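Local coordinates for protein malate dehydrogenase (Pyrococcus horikoshii, PDB 1V9N) that catalyses the reversible, NAD-dependent oxidation of (S)-malate to oxaloacetate, at residues Arg18-Ile23 against Asn43-Asp48; His55-Leu60 against Glu346-Ile351. One frame throughout, in Å; residues are numbered along the deposited sequence.

Interaction 1: residues Arg18-Ile23 against Asn43-Asp48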
loop_
_atom_site.group_PDB
_atom_site.type_symbol
_atom_site.label_atom_id
_atom_site.label_comp_id
_atom_site.label_asym_id
_atom_site.label_seq_id
_atom_site.Cartn_x
_atom_site.Cartn_y
_atom_site.Cartn_z
ATOM N N ARG A 18 12.927 30.197 13.883
ATOM C CA ARG A 18 12.539 31.449 13.252
ATOM C C ARG A 18 11.446 31.221 12.220
ATOM O O ARG A 18 10.477 31.977 12.150
ATOM C CB ARG A 18 13.760 32.092 12.590
ATOM C CG ARG A 18 13.498 33.430 11.923
ATOM C CD ARG A 18 14.791 34.218 11.844
ATOM N NE ARG A 18 15.318 34.474 13.184
ATOM C CZ ARG A 18 16.533 34.948 13.439
ATOM N NH1 ARG A 18 17.365 35.222 12.442
ATOM N NH2 ARG A 18 16.914 35.152 14.695
ATOM N N LEU A 19 11.609 30.178 11.414
ATOM C CA LEU A 19 10.626 29.853 10.391
ATOM C C LEU A 19 9.309 29.498 11.072
ATOM O O LEU A 19 8.235 29.918 10.637
ATOM C CB LEU A 19 11.111 28.673 9.545
ATOM C CG LEU A 19 10.246 28.294 8.341
ATOM C CD1 LEU A 19 10.158 29.474 7.383
ATOM C CD2 LEU A 19 10.843 27.090 7.639
ATOM N N PHE A 20 9.407 28.738 12.157
ATOM C CA PHE A 20 8.241 28.312 12.917
ATOM C C PHE A 20 7.428 29.490 13.447
ATOM O O PHE A 20 6.217 29.554 13.240
ATOM C CB PHE A 20 8.669 27.441 14.100
ATOM C CG PHE A 20 7.521 26.911 14.908
ATOM C CD1 PHE A 20 6.953 25.675 14.608
ATOM C CD2 PHE A 20 6.992 27.652 15.959
ATOM C CE1 PHE A 20 5.878 25.188 15.345
ATOM C CE2 PHE A 20 5.914 27.171 16.699
ATOM C CZ PHE A 20 5.357 25.935 16.389
ATOM N N SER A 21 8.094 30.406 14.149
ATOM C CA SER A 21 7.417 31.568 14.726
ATOM C C SER A 21 6.811 32.451 13.638
ATOM O O SER A 21 5.775 33.072 13.836
ATOM C CB SER A 21 8.394 32.388 15.577
ATOM O OG SER A 21 9.448 32.900 14.782
ATOM N N PHE A 22 7.469 32.503 12.488
ATOM C CA PHE A 22 6.969 33.292 11.375
ATOM C C PHE A 22 5.599 32.760 10.961
ATOM O O PHE A 22 4.613 33.502 10.945
ATOM C CB PHE A 22 7.928 33.206 10.191
ATOM C CG PHE A 22 7.349 33.734 8.912
ATOM C CD1 PHE A 22 7.072 35.088 8.765
ATOM C CD2 PHE A 22 7.035 32.869 7.869
ATOM C CE1 PHE A 22 6.489 35.571 7.601
ATOM C CE2 PHE A 22 6.449 33.345 6.697
ATOM C CZ PHE A 22 6.176 34.695 6.565
ATOM N N ILE A 23 5.544 31.469 10.634
ATOM C CA ILE A 23 4.298 30.830 10.221
ATOM C C ILE A 23 3.190 31.099 11.230
ATOM O O ILE A 23 2.069 31.436 10.853
ATOM C CB ILE A 23 4.474 29.293 10.063
ATOM C CG1 ILE A 23 5.477 28.999 8.949
ATOM C CG2 ILE A 23 3.132 28.633 9.738
ATOM C CD1 ILE A 23 5.893 27.539 8.872
ATOM N N ASN A 43 3.722 20.957 11.192
ATOM C CA ASN A 43 3.619 20.107 10.013
ATOM C C ASN A 43 4.420 20.641 8.822
ATOM O O ASN A 43 5.143 19.888 8.163
ATOM C CB ASN A 43 2.137 19.936 9.635
ATOM C CG ASN A 43 1.944 19.308 8.274
ATOM O OD1 ASN A 43 2.042 19.984 7.253
ATOM N ND2 ASN A 43 1.664 18.005 8.248
ATOM N N LEU A 44 4.300 21.935 8.546
ATOM C CA LEU A 44 5.020 22.527 7.425
ATOM C C LEU A 44 6.526 22.578 7.679
ATOM O O LEU A 44 7.318 22.358 6.767
ATOM C CB LEU A 44 4.497 23.941 7.131
ATOM C CG LEU A 44 3.047 24.055 6.643
ATOM C CD1 LEU A 44 2.715 25.519 6.343
ATOM C CD2 LEU A 44 2.864 23.212 5.392
ATOM N N VAL A 45 6.916 22.871 8.917
ATOM C CA VAL A 45 8.332 22.946 9.262
ATOM C C VAL A 45 8.971 21.567 9.198
ATOM O O VAL A 45 10.117 21.429 8.768
ATOM C CB VAL A 45 8.538 23.557 10.673
ATOM C CG1 VAL A 45 10.012 23.482 11.074
ATOM C CG2 VAL A 45 8.082 25.015 10.670
HETATM N N MSE A 46 8.234 20.541 9.615
HETATM C CA MSE A 46 8.777 19.191 9.561
HETATM C C MSE A 46 9.101 18.842 8.113
HETATM O O MSE A 46 10.130 18.224 7.836
HETATM C CB MSE A 46 7.786 18.168 10.125
HETATM C CG MSE A 46 8.317 16.735 10.031
HETATM SE SE MSE A 46 7.114 15.394 10.717
HETATM C CE MSE A 46 7.388 15.713 12.594
ATOM N N ALA A 47 8.221 19.236 7.193
ATOM C CA ALA A 47 8.427 18.968 5.774
ATOM C C ALA A 47 9.706 19.642 5.275
ATOM O O ALA A 47 10.484 19.047 4.530
ATOM C CB ALA A 47 7.230 19.465 4.963
ATOM N N ASP A 48 9.914 20.892 5.674
ATOM C CA ASP A 48 11.113 21.612 5.261
ATOM C C ASP A 48 12.360 20.963 5.870
ATOM O O ASP A 48 13.371 20.798 5.192
ATOM C CB ASP A 48 11.022 23.084 5.673
ATOM C CG ASP A 48 10.052 23.873 4.806
ATOM O OD1 ASP A 48 10.194 23.831 3.562
ATOM O OD2 ASP A 48 9.150 24.534 5.365
#
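An antiparallel helical hairpin holds V45 of helix 34-49 against F20 and I23 of helix 16-29. The axes of 18-23 and 43-48 run at 148° and come within 10.0 Å, with F20 and V45 level with each other, their CA atoms 6.5 Å apart. Such spacing leaves room for aliphatic branches to meet in the middle, and V45 CG2 is the one that reaches across. Its CG1 lies anti to the backbone N (chi1 174°), which places CG2 opposite the carbonyl carbon and aims it at the facing helix. There CG2 has three neighbours: I23 CD1 at 3.8 Å, F20 CA at 4.0 Å and F20 CD1 at 4.1 Å. The F20 side chain stands at about a right angle to V45, and the methyl meets its ring obliquely. I23 arrives through the far end of its longer branch; CD1, besides meeting V45, lies 4.2 Å from L44 CB and so bridges two consecutive residues of helix 34-49.

One turn further along that helix, L19 crosses D48 at about a right angle and sets CD2 3.8 Å from D48 OD2. This carboxylate oxygen is buried, and its hydrogen-bond donor is V57 N in the loop beyond the hairpin. OD2 also sits 3.2 Å from L44 O, another acceptor, so the V57 N-H probably offsets an otherwise unfavourable approach. Beneath L19, V45 and D48 runs strand 338-341, whose I338 touches all three. The contacts of V45, F20, I23 and L44 are apolar, so shape and exclusion of water probably hold the helices together, while D48 OD2 turns its hydrogen bond to the loop.

Interaction 2: residues His55-Leu60 against Glu346-Ile351. With NDP (NADPH dihydro-nicotinamide-adenine-dinucleotide phosphate), chain B.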
loop_
_atom_site.group_PDB
_atom_site.type_symbol
_atom_site.label_atom_id
_atom_site.label_comp_id
_atom_site.label_asym_id
_atom_site.label_seq_id
_atom_site.Cartn_x
_atom_site.Cartn_y
_atom_site.Cartn_z
ATOM N N HIS A 55 6.185 20.430 0.117
ATOM C CA HIS A 55 5.128 20.491 1.127
ATOM C C HIS A 55 5.443 21.326 2.363
ATOM O O HIS A 55 4.759 21.219 3.378
ATOM C CB HIS A 55 4.726 19.071 1.544
ATOM C CG HIS A 55 4.029 18.311 0.461
ATOM N ND1 HIS A 55 4.675 17.869 -0.674
ATOM C CD2 HIS A 55 2.722 17.998 0.294
ATOM C CE1 HIS A 55 3.797 17.321 -1.496
ATOM N NE2 HIS A 55 2.604 17.388 -0.932
ATOM N N GLY A 56 6.472 22.165 2.272
ATOM C CA GLY A 56 6.852 23.003 3.395
ATOM C C GLY A 56 6.249 24.395 3.333
ATOM O O GLY A 56 5.142 24.573 2.824
ATOM N N VAL A 57 6.979 25.386 3.844
ATOM C CA VAL A 57 6.504 26.769 3.856
ATOM C C VAL A 57 6.128 27.286 2.469
ATOM O O VAL A 57 5.336 28.219 2.339
ATOM C CB VAL A 57 7.557 27.724 4.460
ATOM C CG1 VAL A 57 7.808 27.362 5.907
ATOM C CG2 VAL A 57 8.846 27.653 3.660
ATOM N N GLN A 58 6.703 26.684 1.436
ATOM C CA GLN A 58 6.412 27.086 0.067
ATOM C C GLN A 58 4.908 26.998 -0.201
ATOM O O GLN A 58 4.408 27.542 -1.183
ATOM C CB GLN A 58 7.150 26.172 -0.908
ATOM C CG GLN A 58 6.926 26.522 -2.363
ATOM C CD GLN A 58 7.158 25.341 -3.282
ATOM O OE1 GLN A 58 6.383 24.381 -3.286
ATOM N NE2 GLN A 58 8.229 25.402 -4.062
ATOM N N ARG A 59 4.194 26.312 0.686
ATOM C CA ARG A 59 2.755 26.117 0.551
ATOM C C ARG A 59 1.962 26.968 1.520
ATOM O O ARG A 59 0.763 26.766 1.694
ATOM C CB ARG A 59 2.429 24.661 0.817
ATOM C CG ARG A 59 3.268 23.724 0.005
ATOM C CD ARG A 59 2.527 23.347 -1.230
ATOM N NE ARG A 59 2.186 21.935 -1.219
ATOM C CZ ARG A 59 1.438 21.368 -2.152
ATOM N NH1 ARG A 59 0.969 22.114 -3.139
ATOM N NH2 ARG A 59 1.182 20.069 -2.121
ATOM N N LEU A 60 2.635 27.900 2.179
ATOM C CA LEU A 60 1.951 28.763 3.122
ATOM C C LEU A 60 0.984 29.676 2.373
ATOM O O LEU A 60 -0.105 29.976 2.859
ATOM C CB LEU A 60 2.962 29.601 3.901
ATOM C CG LEU A 60 2.337 30.527 4.943
ATOM C CD1 LEU A 60 1.683 29.694 6.042
ATOM C CD2 LEU A 60 3.411 31.443 5.519
ATOM N N GLU A 346 11.275 35.486 -0.793
ATOM C CA GLU A 346 10.713 36.769 -1.210
ATOM C C GLU A 346 9.201 36.679 -1.051
ATOM O O GLU A 346 8.552 37.590 -0.539
ATOM C CB GLU A 346 11.062 37.049 -2.677
ATOM C CG GLU A 346 12.556 37.212 -2.949
ATOM C CD GLU A 346 12.889 37.262 -4.438
ATOM O OE1 GLU A 346 14.066 37.519 -4.776
ATOM O OE2 GLU A 346 11.980 37.038 -5.268
ATOM N N GLU A 347 8.657 35.553 -1.494
ATOM C CA GLU A 347 7.231 35.274 -1.425
ATOM C C GLU A 347 6.719 35.352 0.015
ATOM O O GLU A 347 5.668 35.934 0.276
ATOM C CB GLU A 347 6.979 33.885 -2.014
ATOM C CG GLU A 347 5.552 33.364 -1.924
ATOM C CD GLU A 347 5.427 31.966 -2.512
ATOM O OE1 GLU A 347 5.617 31.817 -3.740
ATOM O OE2 GLU A 347 5.152 31.015 -1.747
ATOM N N LEU A 348 7.470 34.775 0.947
ATOM C CA LEU A 348 7.077 34.783 2.352
ATOM C C LEU A 348 7.093 36.184 2.959
ATOM O O LEU A 348 6.251 36.512 3.792
ATOM C CB LEU A 348 7.991 33.858 3.168
ATOM C CG LEU A 348 7.964 32.375 2.788
ATOM C CD1 LEU A 348 8.872 31.589 3.724
ATOM C CD2 LEU A 348 6.538 31.850 2.867
ATOM N N ASN A 349 8.052 37.009 2.553
ATOM C CA ASN A 349 8.117 38.367 3.077
ATOM C C ASN A 349 6.976 39.209 2.510
ATOM O O ASN A 349 6.474 40.109 3.176
ATOM C CB ASN A 349 9.478 39.002 2.764
ATOM C CG ASN A 349 10.584 38.456 3.650
ATOM O OD1 ASN A 349 10.436 38.389 4.873
ATOM N ND2 ASN A 349 11.700 38.069 3.039
ATOM N N GLU A 350 6.561 38.907 1.285
ATOM C CA GLU A 350 5.448 39.620 0.668
ATOM C C GLU A 350 4.174 39.268 1.448
ATOM O O GLU A 350 3.325 40.127 1.699
ATOM C CB GLU A 350 5.301 39.211 -0.799
ATOM C CG GLU A 350 4.094 39.810 -1.508
ATOM C CD GLU A 350 4.101 41.334 -1.516
ATOM O OE1 GLU A 350 3.965 41.940 -0.428
ATOM O OE2 GLU A 350 4.243 41.923 -2.613
ATOM N N ILE A 351 4.048 38.000 1.834
ATOM C CA ILE A 351 2.897 37.550 2.613
ATOM C C ILE A 351 2.888 38.294 3.942
ATOM O O ILE A 351 1.833 38.725 4.419
ATOM C CB ILE A 351 2.960 36.025 2.897
ATOM C CG1 ILE A 351 2.659 35.245 1.618
ATOM C CG2 ILE A 351 1.978 35.654 4.008
ATOM C CD1 ILE A 351 2.703 33.731 1.800
HETATM P PA NDP B . 10.212 10.265 -1.886
HETATM O O1A NDP B . 10.955 11.439 -1.496
HETATM O O2A NDP B . 10.455 9.524 -3.173
HETATM O O5B NDP B . 10.316 9.205 -0.638
HETATM C C5B NDP B . 9.655 7.927 -0.682
HETATM C C4B NDP B . 9.962 7.256 0.670
HETATM O O4B NDP B . 11.123 6.446 0.418
HETATM C C3B NDP B . 10.310 8.131 1.842
HETATM O O3B NDP B . 9.719 7.535 3.036
HETATM C C2B NDP B . 11.795 8.151 1.941
HETATM O O2B NDP B . 12.374 8.437 3.226
HETATM C C1B NDP B . 12.132 6.814 1.357
HETATM N N9A NDP B . 13.410 6.760 0.595
HETATM C C8A NDP B . 13.990 7.731 -0.269
HETATM N N7A NDP B . 15.122 7.297 -0.775
HETATM C C5A NDP B . 15.319 6.044 -0.270
HETATM C C6A NDP B . 16.329 5.040 -0.422
HETATM N N6A NDP B . 17.378 5.259 -1.223
HETATM N N1A NDP B . 16.217 3.845 0.255
HETATM C C2A NDP B . 15.142 3.609 1.075
HETATM N N3A NDP B . 14.139 4.487 1.281
HETATM C C4A NDP B . 14.285 5.697 0.575
HETATM O O3 NDP B . 8.655 10.466 -1.822
HETATM P PN NDP B . 7.536 11.328 -2.544
HETATM O O1N NDP B . 6.633 10.354 -3.148
HETATM O O2N NDP B . 8.334 12.211 -3.462
HETATM O O5D NDP B . 6.910 12.109 -1.307
HETATM C C5D NDP B . 6.603 13.531 -1.347
HETATM C C4D NDP B . 5.987 14.002 0.026
HETATM O O4D NDP B . 4.791 14.693 -0.285
HETATM C C3D NDP B . 5.572 12.897 1.029
HETATM O O3D NDP B . 5.967 13.318 2.341
HETATM C C2D NDP B . 4.072 12.737 0.860
HETATM O O2D NDP B . 3.460 12.279 2.048
HETATM C C1D NDP B . 3.667 14.171 0.426
HETATM N N1N NDP B . 2.473 14.225 -0.460
HETATM C C2N NDP B . 1.321 14.869 0.072
HETATM C C3N NDP B . 0.152 14.936 -0.792
HETATM C C7N NDP B . -1.065 15.596 -0.307
HETATM O O7N NDP B . -2.095 15.699 -0.983
HETATM N N7N NDP B . -1.105 16.131 0.944
HETATM C C4N NDP B . 0.238 14.365 -2.099
HETATM C C5N NDP B . 1.373 13.736 -2.594
HETATM C C6N NDP B . 2.500 13.667 -1.778
HETATM P P2B NDP B . 12.956 9.803 3.683
HETATM O O1X NDP B . 14.175 9.395 4.400
HETATM O O2X NDP B . 11.989 10.491 4.592
HETATM O O3X NDP B . 13.269 10.665 2.464
HETATM O O HOH W 1 4.254 30.300 0.650
#
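V57 and L348 meet at about a right angle where the loop between helices 34-49 and 60-69 packs on helix 342-355, near the C-terminus. V57 belongs to a short 3-10 segment, 57-58. Its CG2 takes the position between the backbone N and the carbonyl carbon (CG1 chi1 -63°) and touches L348 CD1 at 3.9 Å. The other branch of L348 reaches L60: CD2 lies 4.1 Å from L60 CD2, again with the two side chains crossing steeply. L60 CD2 is also 4.4 Å from I351 CD1, so this leucine rests on residues one turn apart on the helix, with F22 of helix 16-29 against both L60 and L348.

Two residues before V57, H55 faces the cofactor. Its imidazole presents one face to the nicotinamide ribose, with NDP O4D 3.0 Å above the ring plane and toward the rim, while NE2 approaches C2N of the nicotinamide to 3.0 Å. R59 NE lies over the opposite face, also off centre, and the R59 guanidinium has H55 CD2 in its plane, at its edge. An alanine here would remove the imidazole and would probably leave a gap beside O4D and C2N and the R59 guanidinium freer to turn. H243 and K244 of the second subunit are among the groups that hydrogen-bond the same cofactor.

Back at the helix, E347 bridges to the loop through water. Its chain, extended to CD with CG anti to the backbone N (chi1 175°), carries the carboxylate toward the 3-10 segment. V57 O accepts twice, from L60 N at 2.7 Å and from the water at 2.9 Å; the same water donates to E347 OE2 at 2.7 Å.

How the interactions relate
Interaction 1 and interaction 2 follow each other along the chain, their centres 10 Å apart, and they touch directly. A polar link is D48 OD2 to V57 N, 2.8 Å and probably a hydrogen bond, which ties the hairpin to the 3-10 segment packed on helix 342-355. F22, on helix 16-29, reaches over as well, its CZ 3.3 Å from L348 O. Toward the cofactor, L44 CD2 comes within 3.4 Å of H55 O, so the hairpin packs against the backbone of the residue whose ring meets the nicotinamide end. The L44 side chain itself remains about 9 Å from NDP, consistent with interaction 1 lying a layer behind the pocket.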